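Local coordinates for periplasmic solute binding protein (Pectobacterium atrosepticum, PDB 4RY1) that probably binds a sugar or related solute in the periplasm and delivers it to an ABC-type transporter, at residues Y209-R222 against W377-V391. Numbering follows the deposited sequence.
Sequences YKKLVDSHVIPDQR and WTTSLQKLDYGNGEV
Helix segments 209-214 and 377-385, which carry the Y209-L381 contact, cross at -49° with their axes 11.4 Å apart; the backbones come closer at Q221 and Q382. D385 is the polar centre. Its OD2 accepts two bonds, from Y209 OH at 2.6 Å on the syn lone pair and from Q221 N at 2.8 Å on the anti side, out of the carboxylate plane. This ties the end of one helix to the first turn of helix 221-225. D220 is its N-cap, OD1 bonded to Y223 N. L381 CD2 lies over one Y209 ring face, 3.7 Å from the centroid.

Q221 fits as a knob among T378, L381, Q382 and D385. Its chain bends at chi2 (-79°), and OE1 takes a nearly straight, in-plane bond from Q382 NE2 (2.8 Å); the two amides are almost coplanar. Q221 NE2 is held by G164 O. R222 runs extended across Y386, its CG 3.7 Å from the ring centroid over the face (CH-pi), and NE bonds to D385 O (3.1 Å). One water joins D220 OD2 to that carbonyl.

Helix 371-385 thus packs against helices 199-214 (F206), 221-225 and 391-409 (V394, F398) in one lobe of the periplasmic binding protein fold.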
ATOM      1  N   TYR A 209      -2.855 -18.779   6.944  1.00 19.25           N
ATOM      2  CA  TYR A 209      -1.937 -18.174   7.923  1.00 18.82           C
ATOM      3  C   TYR A 209      -1.203 -19.234   8.780  1.00 19.88           C
ATOM      4  O   TYR A 209       0.023 -19.228   8.916  1.00 20.36           O
ATOM      5  CB  TYR A 209      -2.658 -17.170   8.830  1.00 17.90           C
ATOM      6  CG  TYR A 209      -1.694 -16.608   9.845  1.00 18.91           C
ATOM      7  CD1 TYR A 209      -0.818 -15.591   9.500  1.00 16.46           C
ATOM      8  CD2 TYR A 209      -1.615 -17.128  11.129  1.00 18.73           C
ATOM      9  CE1 TYR A 209       0.092 -15.088  10.408  1.00 16.94           C
ATOM     10  CE2 TYR A 209      -0.706 -16.642  12.037  1.00 18.64           C
ATOM     11  CZ  TYR A 209       0.141 -15.607  11.683  1.00 16.22           C
ATOM     12  OH  TYR A 209       1.058 -15.139  12.596  1.00 17.35           O
ATOM     13  N   LYS A 210      -1.982 -20.163   9.325  1.00 18.68           N
ATOM     14  CA  LYS A 210      -1.448 -21.169  10.227  1.00 21.17           C
ATOM     15  C   LYS A 210      -0.415 -21.992   9.457  1.00 22.88           C
ATOM     16  O   LYS A 210       0.650 -22.327   9.976  1.00 23.65           O
ATOM     17  CB  LYS A 210      -2.593 -22.016  10.782  1.00 24.18           C
ATOM     18  CG  LYS A 210      -2.244 -22.852  12.005  1.00 38.17           C
ATOM     19  CD  LYS A 210      -3.258 -23.966  12.231  1.00 44.92           C
ATOM     20  CE  LYS A 210      -3.021 -24.703  13.542  1.00 57.52           C
ATOM     21  NZ  LYS A 210      -1.787 -25.543  13.563  1.00 44.30           N
ATOM     22  N   LYS A 211      -0.706 -22.276   8.193  1.00 19.64           N
ATOM     23  CA  LYS A 211       0.247 -22.997   7.349  1.00 20.67           C
ATOM     24  C   LYS A 211       1.548 -22.235   7.108  1.00 22.49           C
ATOM     25  O   LYS A 211       2.612 -22.806   7.099  1.00 22.62           O
ATOM     26  CB  LYS A 211      -0.365 -23.396   6.005  1.00 25.57           C
ATOM     27  CG  LYS A 211       0.486 -24.452   5.303  1.00 33.95           C
ATOM     28  CD  LYS A 211      -0.222 -25.045   4.102  1.00 40.68           C
ATOM     29  CE  LYS A 211       0.607 -26.152   3.473  1.00 54.63           C
ATOM     30  NZ  LYS A 211      -0.063 -26.702   2.266  1.00 71.67           N
ATOM     31  N   LEU A 212       1.451 -20.934   6.887  1.00 20.03           N
ATOM     32  CA  LEU A 212       2.648 -20.124   6.701  1.00 19.16           C
ATOM     33  C   LEU A 212       3.560 -20.215   7.932  1.00 16.20           C
ATOM     34  O   LEU A 212       4.772 -20.375   7.808  1.00 19.65           O
ATOM     35  CB  LEU A 212       2.258 -18.666   6.429  1.00 16.97           C
ATOM     36  CG  LEU A 212       1.602 -18.364   5.073  1.00 19.30           C
ATOM     37  CD1 LEU A 212       1.043 -16.957   5.071  1.00 16.60           C
ATOM     38  CD2 LEU A 212       2.595 -18.509   3.940  1.00 18.13           C
ATOM     39  N   VAL A 213       2.941 -20.123   9.107  1.00 17.74           N
ATOM     40  CA  VAL A 213       3.671 -20.226  10.366  1.00 17.61           C
ATOM     41  C   VAL A 213       4.229 -21.639  10.603  1.00 23.10           C
ATOM     42  O   VAL A 213       5.436 -21.821  10.840  1.00 21.30           O
ATOM     43  CB  VAL A 213       2.820 -19.776  11.555  1.00 19.28           C
ATOM     44  CG1 VAL A 213       3.521 -20.089  12.861  1.00 20.59           C
ATOM     45  CG2 VAL A 213       2.584 -18.274  11.462  1.00 20.18           C
ATOM     46  N   ASP A 214       3.349 -22.631  10.535  1.00 21.05           N
ATOM     47  CA  ASP A 214       3.736 -24.025  10.799  1.00 20.94           C
ATOM     48  C   ASP A 214       4.841 -24.512   9.839  1.00 20.85           C
ATOM     49  O   ASP A 214       5.715 -25.308  10.225  1.00 29.55           O
ATOM     50  CB  ASP A 214       2.516 -24.945  10.717  1.00 22.34           C
ATOM     51  CG  ASP A 214       1.530 -24.748  11.866  1.00 26.00           C
ATOM     52  OD1 ASP A 214       1.850 -24.082  12.877  1.00 30.36           O
ATOM     53  OD2 ASP A 214       0.407 -25.292  11.755  1.00 31.48           O
ATOM     54  N   SER A 215       4.811 -24.017   8.601  1.00 20.70           N
ATOM     55  CA  SER A 215       5.827 -24.329   7.567  1.00 20.72           C
ATOM     56  C   SER A 215       7.138 -23.515   7.632  1.00 20.27           C
ATOM     57  O   SER A 215       8.014 -23.698   6.795  1.00 21.56           O
ATOM     58  CB  SER A 215       5.251 -24.168   6.148  1.00 26.22           C
ATOM     59  OG  SER A 215       4.130 -24.999   5.922  1.00 30.84           O
ATOM     60  N   HIS A 216       7.261 -22.617   8.611  1.00 19.80           N
ATOM     61  CA  HIS A 216       8.432 -21.736   8.733  1.00 20.36           C
ATOM     62  C   HIS A 216       8.601 -20.819   7.515  1.00 21.04           C
ATOM     63  O   HIS A 216       9.713 -20.452   7.150  1.00 20.33           O
ATOM     64  CB  HIS A 216       9.725 -22.541   8.997  1.00 20.71           C
ATOM     65  CG  HIS A 216      10.769 -21.803   9.792  1.00 23.25           C
ATOM     66  ND1 HIS A 216      11.781 -21.065   9.214  1.00 24.17           N
ATOM     67  CD2 HIS A 216      10.966 -21.720  11.131  1.00 22.42           C
ATOM     68  CE1 HIS A 216      12.544 -20.546  10.161  1.00 18.99           C
ATOM     69  NE2 HIS A 216      12.073 -20.931  11.333  1.00 24.40           N
ATOM     70  N   VAL A 217       7.487 -20.431   6.895  1.00 18.26           N
ATOM     71  CA  VAL A 217       7.570 -19.433   5.818  1.00 16.62           C
ATOM     72  C   VAL A 217       7.707 -18.025   6.393  1.00 15.43           C
ATOM     73  O   VAL A 217       8.524 -17.241   5.943  1.00 16.57           O
ATOM     74  CB  VAL A 217       6.376 -19.507   4.855  1.00 16.97           C
ATOM     75  CG1 VAL A 217       6.501 -18.427   3.785  1.00 18.74           C
ATOM     76  CG2 VAL A 217       6.357 -20.858   4.174  1.00 21.57           C
ATOM     77  N   ILE A 218       6.871 -17.733   7.377  1.00 15.69           N
ATOM     78  CA  ILE A 218       6.924 -16.476   8.116  1.00 14.21           C
ATOM     79  C   ILE A 218       7.093 -16.746   9.604  1.00 16.71           C
ATOM     80  O   ILE A 218       6.669 -17.784  10.094  1.00 17.73           O
ATOM     81  CB  ILE A 218       5.644 -15.626   7.925  1.00 14.65           C
ATOM     82  CG1 ILE A 218       4.432 -16.256   8.611  1.00 15.89           C
ATOM     83  CG2 ILE A 218       5.395 -15.332   6.441  1.00 16.04           C
ATOM     84  CD1 ILE A 218       3.164 -15.451   8.460  1.00 16.44           C
ATOM     85  N   PRO A 219       7.693 -15.806  10.345  1.00 14.64           N
ATOM     86  CA  PRO A 219       7.663 -15.930  11.800  1.00 14.86           C
ATOM     87  C   PRO A 219       6.291 -15.645  12.366  1.00 14.04           C
ATOM     88  O   PRO A 219       5.482 -14.969  11.731  1.00 15.41           O
ATOM     89  CB  PRO A 219       8.623 -14.840  12.282  1.00 15.07           C
ATOM     90  CG  PRO A 219       9.378 -14.399  11.071  1.00 15.96           C
ATOM     91  CD  PRO A 219       8.392 -14.580   9.940  1.00 16.20           C
ATOM     92  N   ASP A 220       6.049 -16.137  13.571  1.00 15.78           N
ATOM     93  CA  ASP A 220       4.769 -15.936  14.237  1.00 16.11           C
ATOM     94  C   ASP A 220       4.702 -14.599  14.965  1.00 14.92           C
ATOM     95  O   ASP A 220       5.652 -13.812  14.943  1.00 16.01           O
ATOM     96  CB  ASP A 220       4.434 -17.140  15.136  1.00 16.57           C
ATOM     97  CG  ASP A 220       5.269 -17.208  16.393  1.00 18.48           C
ATOM     98  OD1 ASP A 220       6.068 -16.294  16.666  1.00 18.50           O
ATOM     99  OD2 ASP A 220       5.125 -18.214  17.110  1.00 23.38           O
ATOM    100  N   GLN A 221       3.575 -14.336  15.605  1.00 14.73           N
ATOM    101  CA  GLN A 221       3.391 -13.038  16.251  1.00 14.82           C
ATOM    102  C   GLN A 221       4.183 -12.912  17.564  1.00 16.95           C
ATOM    103  O   GLN A 221       4.457 -11.791  18.015  1.00 17.50           O
ATOM    104  CB  GLN A 221       1.922 -12.712  16.465  1.00 14.33           C
ATOM    105  CG  GLN A 221       1.204 -12.448  15.159  1.00 16.13           C
ATOM    106  CD  GLN A 221       1.508 -11.055  14.676  1.00 16.57           C
ATOM    107  OE1 GLN A 221       1.072 -10.085  15.296  1.00 17.19           O
ATOM    108  NE2 GLN A 221       2.269 -10.938  13.597  1.00 15.80           N
ATOM    109  N   ARG A 222       4.548 -14.044  18.171  1.00 15.84           N
ATOM    110  CA  ARG A 222       5.456 -14.030  19.330  1.00 16.02           C
ATOM    111  C   ARG A 222       6.831 -13.474  18.921  1.00 14.55           C
ATOM    112  O   ARG A 222       7.411 -12.622  19.605  1.00 16.15           O
ATOM    113  CB  ARG A 222       5.629 -15.423  19.929  1.00 17.41           C
ATOM    114  CG  ARG A 222       4.362 -16.029  20.530  1.00 19.02           C
ATOM    115  CD  ARG A 222       4.682 -17.399  21.082  1.00 20.01           C
ATOM    116  NE  ARG A 222       3.625 -18.035  21.855  1.00 23.09           N
ATOM    117  CZ  ARG A 222       3.432 -17.893  23.169  1.00 22.53           C
ATOM    118  NH1 ARG A 222       4.169 -17.063  23.904  1.00 22.95           N
ATOM    119  NH2 ARG A 222       2.450 -18.569  23.742  1.00 28.17           N
ATOM    120  N   TRP A 377      -8.289  -8.821  12.682  1.00 16.60           N
ATOM    121  CA  TRP A 377      -7.434  -9.833  12.045  1.00 17.38           C
ATOM    122  C   TRP A 377      -6.143 -10.048  12.835  1.00 17.42           C
ATOM    123  O   TRP A 377      -5.769 -11.178  13.171  1.00 17.26           O
ATOM    124  CB  TRP A 377      -7.120  -9.398  10.604  1.00 17.25           C
ATOM    125  CG  TRP A 377      -6.025 -10.120   9.898  1.00 14.79           C
ATOM    126  CD1 TRP A 377      -4.781  -9.628   9.616  1.00 15.66           C
ATOM    127  CD2 TRP A 377      -6.063 -11.441   9.323  1.00 14.38           C
ATOM    128  NE1 TRP A 377      -4.048 -10.554   8.935  1.00 15.56           N
ATOM    129  CE2 TRP A 377      -4.801 -11.674   8.732  1.00 14.91           C
ATOM    130  CE3 TRP A 377      -7.030 -12.449   9.259  1.00 17.37           C
ATOM    131  CZ2 TRP A 377      -4.495 -12.843   8.061  1.00 15.82           C
ATOM    132  CZ3 TRP A 377      -6.719 -13.627   8.603  1.00 15.75           C
ATOM    133  CH2 TRP A 377      -5.461 -13.826   8.027  1.00 16.66           C
ATOM    134  N   THR A 378      -5.476  -8.944  13.139  1.00 15.90           N
ATOM    135  CA  THR A 378      -4.172  -8.970  13.819  1.00 15.98           C
ATOM    136  C   THR A 378      -4.264  -9.627  15.196  1.00 17.35           C
ATOM    137  O   THR A 378      -3.486 -10.539  15.525  1.00 16.82           O
ATOM    138  CB  THR A 378      -3.602  -7.543  13.909  1.00 14.27           C
ATOM    139  OG1 THR A 378      -3.404  -7.037  12.571  1.00 14.87           O
ATOM    140  CG2 THR A 378      -2.293  -7.504  14.682  1.00 18.01           C
ATOM    141  N   THR A 379      -5.257  -9.198  15.966  1.00 16.00           N
ATOM    142  CA  THR A 379      -5.505  -9.782  17.290  1.00 17.40           C
ATOM    143  C   THR A 379      -5.934 -11.260  17.191  1.00 19.25           C
ATOM    144  O   THR A 379      -5.574 -12.085  18.047  1.00 19.10           O
ATOM    145  CB  THR A 379      -6.468  -8.920  18.121  1.00 21.32           C
ATOM    146  OG1 THR A 379      -7.719  -8.784  17.449  1.00 25.19           O
ATOM    147  CG2 THR A 379      -5.871  -7.549  18.361  1.00 23.78           C
ATOM    148  N   SER A 380      -6.665 -11.603  16.139  1.00 19.02           N
ATOM    149  CA  SER A 380      -7.044 -13.007  15.914  1.00 18.58           C
ATOM    150  C   SER A 380      -5.815 -13.864  15.666  1.00 17.86           C
ATOM    151  O   SER A 380      -5.712 -14.970  16.192  1.00 20.42           O
ATOM    152  CB  SER A 380      -7.993 -13.150  14.730  1.00 20.50           C
ATOM    153  OG  SER A 380      -9.215 -12.483  14.984  1.00 21.79           O
ATOM    154  N   LEU A 381      -4.884 -13.369  14.853  1.00 17.59           N
ATOM    155  CA  LEU A 381      -3.622 -14.105  14.626  1.00 16.90           C
ATOM    156  C   LEU A 381      -2.832 -14.295  15.926  1.00 17.15           C
ATOM    157  O   LEU A 381      -2.242 -15.347  16.153  1.00 18.69           O
ATOM    158  CB  LEU A 381      -2.733 -13.392  13.597  1.00 17.10           C
ATOM    159  CG  LEU A 381      -3.395 -13.188  12.241  1.00 18.22           C
ATOM    160  CD1 LEU A 381      -2.372 -12.552  11.316  1.00 17.58           C
ATOM    161  CD2 LEU A 381      -3.997 -14.434  11.624  1.00 20.05           C
ATOM    162  N   GLN A 382      -2.837 -13.257  16.755  1.00 16.72           N
ATOM    163  CA  GLN A 382      -2.175 -13.287  18.058  1.00 17.61           C
ATOM    164  C   GLN A 382      -2.827 -14.333  18.973  1.00 20.23           C
ATOM    165  O   GLN A 382      -2.144 -15.078  19.632  1.00 21.70           O
ATOM    166  CB  GLN A 382      -2.109 -11.889  18.664  1.00 19.38           C
ATOM    167  CG  GLN A 382      -1.117 -11.046  17.868  1.00 19.26           C
ATOM    168  CD  GLN A 382      -1.204  -9.557  18.086  1.00 19.13           C
ATOM    169  OE1 GLN A 382      -1.995  -9.058  18.890  1.00 23.49           O
ATOM    170  NE2 GLN A 382      -0.353  -8.819  17.358  1.00 19.98           N
ATOM    171  N   LYS A 383      -4.144 -14.421  18.955  1.00 20.99           N
ATOM    172  CA  LYS A 383      -4.842 -15.467  19.702  1.00 25.15           C
ATOM    173  C   LYS A 383      -4.355 -16.862  19.302  1.00 21.68           C
ATOM    174  O   LYS A 383      -4.089 -17.719  20.169  1.00 24.23           O
ATOM    175  CB  LYS A 383      -6.353 -15.342  19.504  1.00 28.37           C
ATOM    176  CG  LYS A 383      -7.011 -14.416  20.520  1.00 49.81           C
ATOM    177  CD  LYS A 383      -8.373 -13.856  20.111  1.00 73.25           C
ATOM    178  CE  LYS A 383      -9.055 -14.634  18.996  1.00108.53           C
ATOM    179  NZ  LYS A 383     -10.469 -14.226  18.770  1.00 92.50           N
ATOM    180  N   LEU A 384      -4.261 -17.095  17.996  1.00 20.00           N
ATOM    181  CA  LEU A 384      -3.730 -18.359  17.474  1.00 22.27           C
ATOM    182  C   LEU A 384      -2.300 -18.615  17.921  1.00 20.62           C
ATOM    183  O   LEU A 384      -1.994 -19.664  18.479  1.00 25.72           O
ATOM    184  CB  LEU A 384      -3.805 -18.451  15.950  1.00 21.67           C
ATOM    185  CG  LEU A 384      -5.190 -18.564  15.329  1.00 24.41           C
ATOM    186  CD1 LEU A 384      -5.068 -18.506  13.817  1.00 26.97           C
ATOM    187  CD2 LEU A 384      -5.862 -19.854  15.772  1.00 28.13           C
ATOM    188  N   ASP A 385      -1.436 -17.649  17.663  1.00 20.05           N
ATOM    189  CA  ASP A 385       0.005 -17.808  17.879  1.00 19.83           C
ATOM    190  C   ASP A 385       0.455 -17.896  19.337  1.00 21.81           C
ATOM    191  O   ASP A 385       1.516 -18.461  19.624  1.00 22.57           O
ATOM    192  CB  ASP A 385       0.752 -16.666  17.205  1.00 17.96           C
ATOM    193  CG  ASP A 385       0.753 -16.762  15.689  1.00 18.48           C
ATOM    194  OD1 ASP A 385       0.262 -17.761  15.124  1.00 22.29           O
ATOM    195  OD2 ASP A 385       1.246 -15.803  15.062  1.00 18.17           O
ATOM    196  N   TYR A 386      -0.341 -17.322  20.238  1.00 20.47           N
ATOM    197  CA  TYR A 386      -0.106 -17.416  21.693  1.00 30.10           C
ATOM    198  C   TYR A 386      -0.841 -18.612  22.349  1.00 53.44           C
ATOM    199  O   TYR A 386      -0.829 -18.760  23.572  1.00 88.92           O
ATOM    200  CB  TYR A 386      -0.459 -16.085  22.377  1.00 39.05           C
ATOM    201  CG  TYR A 386       0.615 -15.009  22.193  1.00 26.00           C
ATOM    202  CD1 TYR A 386       0.709 -14.275  21.000  1.00 25.39           C
ATOM    203  CD2 TYR A 386       1.534 -14.727  23.197  1.00 68.29           C
ATOM    204  CE1 TYR A 386       1.673 -13.309  20.822  1.00 62.76           C
ATOM    205  CE2 TYR A 386       2.502 -13.753  23.022  1.00 49.47           C
ATOM    206  CZ  TYR A 386       2.564 -13.055  21.831  1.00 66.76           C
ATOM    207  OH  TYR A 386       3.514 -12.092  21.633  1.00 37.92           O
ATOM    208  N   GLY A 387      -1.448 -19.470  21.526  1.00 31.19           N
ATOM    209  CA  GLY A 387      -2.171 -20.674  22.001  1.00 81.98           C
ATOM    210  C   GLY A 387      -3.436 -20.417  22.787  1.00 81.98           C
ATOM    211  O   GLY A 387      -3.806 -21.202  23.652  1.00 46.08           O
ATOM    212  N   ASN A 388      -4.105 -19.328  22.475  1.00 44.03           N
ATOM    213  CA  ASN A 388      -5.310 -18.939  23.178  1.00 84.29           C
ATOM    214  C   ASN A 388      -6.579 -19.240  22.397  1.00 80.45           C
ATOM    215  O   ASN A 388      -7.669 -18.833  22.804  1.00 53.45           O
ATOM    216  CB  ASN A 388      -5.221 -17.474  23.571  1.00120.73           C
ATOM    217  CG  ASN A 388      -4.043 -17.206  24.483  1.00128.26           C
ATOM    218  OD1 ASN A 388      -3.723 -18.020  25.354  1.00 89.34           O
ATOM    219  ND2 ASN A 388      -3.387 -16.070  24.290  1.00 65.08           N
ATOM    220  N   GLY A 389      -6.442 -19.984  21.302  1.00 43.47           N
ATOM    221  CA  GLY A 389      -7.610 -20.379  20.502  1.00 37.91           C
ATOM    222  C   GLY A 389      -7.323 -21.348  19.372  1.00 32.84           C
ATOM    223  O   GLY A 389      -6.203 -21.431  18.873  1.00 40.92           O
ATOM    224  N   GLU A 390      -8.349 -22.095  18.984  1.00 34.15           N
ATOM    225  CA  GLU A 390      -8.246 -23.031  17.872  1.00 42.68           C
ATOM    226  C   GLU A 390      -8.708 -22.303  16.642  1.00 44.83           C
ATOM    227  O   GLU A 390      -9.470 -21.343  16.737  1.00 37.32           O
ATOM    228  CB  GLU A 390      -9.139 -24.249  18.090  1.00 39.75           C
ATOM    229  CG  GLU A 390      -8.915 -24.934  19.428  1.00 59.02           C
ATOM    230  CD  GLU A 390      -7.931 -26.080  19.358  1.00 49.28           C
ATOM    231  OE1 GLU A 390      -7.189 -26.198  18.371  1.00 39.77           O
ATOM    232  OE2 GLU A 390      -7.893 -26.862  20.299  1.00 57.03           O
ATOM    233  N   VAL A 391      -8.278 -22.793  15.491  1.00 28.73           N
ATOM    234  CA  VAL A 391      -8.542 -22.099  14.217  1.00 31.05           C
ATOM    235  C   VAL A 391     -10.016 -21.786  13.969  1.00 33.53           C
ATOM    236  O   VAL A 391     -10.343 -20.670  13.604  1.00 35.12           O
ATOM    237  CB  VAL A 391      -7.987 -22.874  13.017  1.00 44.99           C
ATOM    238  CG1 VAL A 391      -8.451 -22.257  11.704  1.00 45.05           C
ATOM    239  CG2 VAL A 391      -6.476 -22.879  13.079  1.00 65.70           C
TER
HETATM  240  O   HOH W   1       3.157 -19.810  17.853  1.00 33.72           O
HETATM  241  O   HOH W   2       1.847 -20.758  21.740  1.00 35.60           O